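Local coordinates for fat acid-binding protein (Eubacterium ventriosum, PDB 3NYI), which probably binds fatty acids, as other DegV family proteins do, and holds a stearic acid molecule, at residues 26-31 with 66-71. Numbering follows the deposited sequence.
Sequences TIVPLS and SLPSVE. With STE (stearic acid), chain C.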
loop_
_atom_site.group_PDB
_atom_site.type_symbol
_atom_site.label_atom_id
_atom_site.label_comp_id
_atom_site.label_asym_id
_atom_site.label_seq_id
_atom_site.Cartn_x
_atom_site.Cartn_y
_atom_site.Cartn_z
ATOM N N THR A 26 -13.996 4.801 -0.951
ATOM C CA THR A 26 -14.588 3.575 -1.467
ATOM C C THR A 26 -13.475 2.661 -1.973
ATOM O O THR A 26 -12.552 3.118 -2.649
ATOM C CB THR A 26 -15.551 3.898 -2.607
ATOM O OG1 THR A 26 -16.537 4.827 -2.130
ATOM C CG2 THR A 26 -16.236 2.623 -3.140
ATOM N N ILE A 27 -13.555 1.380 -1.629
ATOM C CA ILE A 27 -12.532 0.411 -2.029
ATOM C C ILE A 27 -12.994 -0.520 -3.138
ATOM O O ILE A 27 -14.092 -1.075 -3.080
ATOM C CB ILE A 27 -12.058 -0.426 -0.836
ATOM C CG1 ILE A 27 -11.400 0.484 0.204
ATOM C CG2 ILE A 27 -11.075 -1.516 -1.296
ATOM C CD1 ILE A 27 -10.211 1.292 -0.352
ATOM N N VAL A 28 -12.157 -0.668 -4.166
ATOM C CA VAL A 28 -12.361 -1.695 -5.194
ATOM C C VAL A 28 -11.404 -2.852 -4.906
ATOM O O VAL A 28 -10.175 -2.697 -4.964
ATOM C CB VAL A 28 -12.124 -1.136 -6.611
ATOM C CG1 VAL A 28 -12.270 -2.250 -7.692
ATOM C CG2 VAL A 28 -13.078 0.010 -6.885
ATOM N N PRO A 29 -11.961 -4.021 -4.578
ATOM C CA PRO A 29 -11.134 -5.146 -4.109
ATOM C C PRO A 29 -10.329 -5.881 -5.185
ATOM O O PRO A 29 -10.829 -6.146 -6.292
ATOM C CB PRO A 29 -12.158 -6.124 -3.515
ATOM C CG PRO A 29 -13.504 -5.660 -3.949
ATOM C CD PRO A 29 -13.402 -4.338 -4.630
ATOM N N LEU A 30 -9.098 -6.251 -4.840
ATOM C CA LEU A 30 -8.396 -7.293 -5.585
ATOM C C LEU A 30 -8.923 -8.643 -5.103
ATOM O O LEU A 30 -9.708 -8.693 -4.155
ATOM C CB LEU A 30 -6.876 -7.175 -5.405
ATOM C CG LEU A 30 -6.259 -6.160 -6.379
ATOM C CD1 LEU A 30 -6.439 -4.700 -5.903
ATOM C CD2 LEU A 30 -4.774 -6.459 -6.622
ATOM N N SER A 31 -8.507 -9.730 -5.747
ATOM C CA SER A 31 -8.925 -11.062 -5.311
ATOM C C SER A 31 -7.729 -11.938 -4.977
ATOM O O SER A 31 -6.603 -11.689 -5.429
ATOM C CB SER A 31 -9.807 -11.741 -6.373
ATOM O OG SER A 31 -11.000 -10.991 -6.548
ATOM N N SER A 66 -5.148 -11.453 -7.891
ATOM C CA SER A 66 -5.637 -11.066 -9.193
ATOM C C SER A 66 -6.107 -9.621 -9.119
ATOM O O SER A 66 -6.741 -9.223 -8.142
ATOM C CB SER A 66 -6.788 -11.997 -9.600
ATOM O OG SER A 66 -7.232 -11.695 -10.899
ATOM N N LEU A 67 -5.747 -8.834 -10.135
ATOM C CA LEU A 67 -6.166 -7.441 -10.258
ATOM C C LEU A 67 -7.697 -7.321 -10.302
ATOM O O LEU A 67 -8.378 -8.287 -10.656
ATOM C CB LEU A 67 -5.551 -6.852 -11.536
ATOM C CG LEU A 67 -6.188 -7.300 -12.862
ATOM C CD1 LEU A 67 -5.571 -6.530 -14.024
ATOM C CD2 LEU A 67 -6.083 -8.809 -13.104
ATOM N N PRO A 68 -8.251 -6.136 -9.966
ATOM C CA PRO A 68 -9.720 -6.025 -10.049
ATOM C C PRO A 68 -10.144 -6.017 -11.502
ATOM O O PRO A 68 -9.372 -5.558 -12.354
ATOM C CB PRO A 68 -10.023 -4.645 -9.438
ATOM C CG PRO A 68 -8.718 -4.216 -8.732
ATOM C CD PRO A 68 -7.619 -4.868 -9.548
ATOM N N SER A 69 -11.343 -6.514 -11.792
ATOM C CA SER A 69 -11.817 -6.553 -13.163
ATOM C C SER A 69 -12.147 -5.132 -13.590
ATOM O O SER A 69 -12.537 -4.316 -12.765
ATOM C CB SER A 69 -13.092 -7.414 -13.262
ATOM O OG SER A 69 -14.157 -6.784 -12.565
ATOM N N VAL A 70 -12.024 -4.854 -14.882
ATOM C CA VAL A 70 -12.531 -3.602 -15.441
ATOM C C VAL A 70 -13.991 -3.310 -15.009
ATOM O O VAL A 70 -14.334 -2.173 -14.679
ATOM C CB VAL A 70 -12.462 -3.629 -16.979
ATOM C CG1 VAL A 70 -13.172 -2.419 -17.576
ATOM C CG2 VAL A 70 -11.022 -3.720 -17.455
ATOM N N GLU A 71 -14.850 -4.325 -15.018
ATOM C CA GLU A 71 -16.260 -4.118 -14.657
ATOM C C GLU A 71 -16.454 -3.669 -13.209
ATOM O O GLU A 71 -17.359 -2.879 -12.916
ATOM C CB GLU A 71 -17.087 -5.388 -14.897
ATOM C CG GLU A 71 -17.064 -5.897 -16.320
ATOM C CD GLU A 71 -17.246 -7.406 -16.393
ATOM O OE1 GLU A 71 -18.101 -7.874 -17.178
ATOM O OE2 GLU A 71 -16.535 -8.124 -15.654
HETATM C C1 STE C . -2.211 -8.406 -8.796
HETATM O O1 STE C . -2.388 -7.703 -9.743
HETATM O O2 STE C . -2.283 -9.593 -8.925
HETATM C C2 STE C . -1.669 -7.796 -7.483
HETATM C C3 STE C . -0.137 -8.007 -7.375
HETATM C C4 STE C . 0.374 -7.491 -6.006
HETATM C C5 STE C . 1.918 -7.458 -5.964
HETATM C C6 STE C . 2.396 -6.994 -4.568
HETATM C C7 STE C . 3.942 -7.048 -4.460
HETATM C C8 STE C . 4.358 -6.424 -3.103
HETATM C C9 STE C . 5.891 -6.466 -2.914
HETATM C C10 STE C . 6.236 -5.914 -1.504
HETATM C C11 STE C . 6.124 -4.388 -1.538
HETATM C C12 STE C . 5.271 -3.761 -0.410
HETATM C C13 STE C . 5.151 -4.610 0.865
HETATM C C14 STE C . 5.406 -3.651 2.060
HETATM C C15 STE C . 4.928 -4.276 3.390
HETATM C C16 STE C . 5.535 -3.464 4.562
HETATM C C17 STE C . 4.614 -2.273 4.902
HETATM C C18 STE C . 5.102 -1.546 6.177
HETATM O O HOH W 1 -9.975 -9.746 -9.068
#
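With CG anti to its carbonyl carbon (chi1 -84°), Leu30 crosses the ring of Pro68 at a slant, while Val28, whose CG1 stands anti to the backbone N (chi1 177°), meets the same ring at about a right angle. This packing leads into an antiparallel bridge of the DegV fold between Ser31 and Ser66, where strands 25-33 and 64-66 pair beside the bound fatty acid. Leu30 suits this place because its branches divide the work: CD1 lies 3.7 Å from Pro68 CG, whereas CD2 reaches C2 of the stearic acid at 3.5 Å, next to the carboxyl group that Thr65 and Ser97 hydrogen-bond. Shortening Leu30 to an alanine is likely to open a gap beside the proline ring and leave C2 of the lipid without its CD2 neighbour. Pro68 has no backbone N-H with which to continue the pairing past Ser66; its ring instead offers CB to Val28 CG1 at 3.7 Å, and Tyr73 of helix 70-81 packs against both residues. The two serines, side chains on one face, exchange backbone bonds: Ser31 N gives Ser66 O a nearly straight one (173°), and Ser66 N returns a more bent one to Ser31 O. One water joins Ser31 OG, at 3.0 Å, to Leu67 O, to which it donates at 2.7 Å.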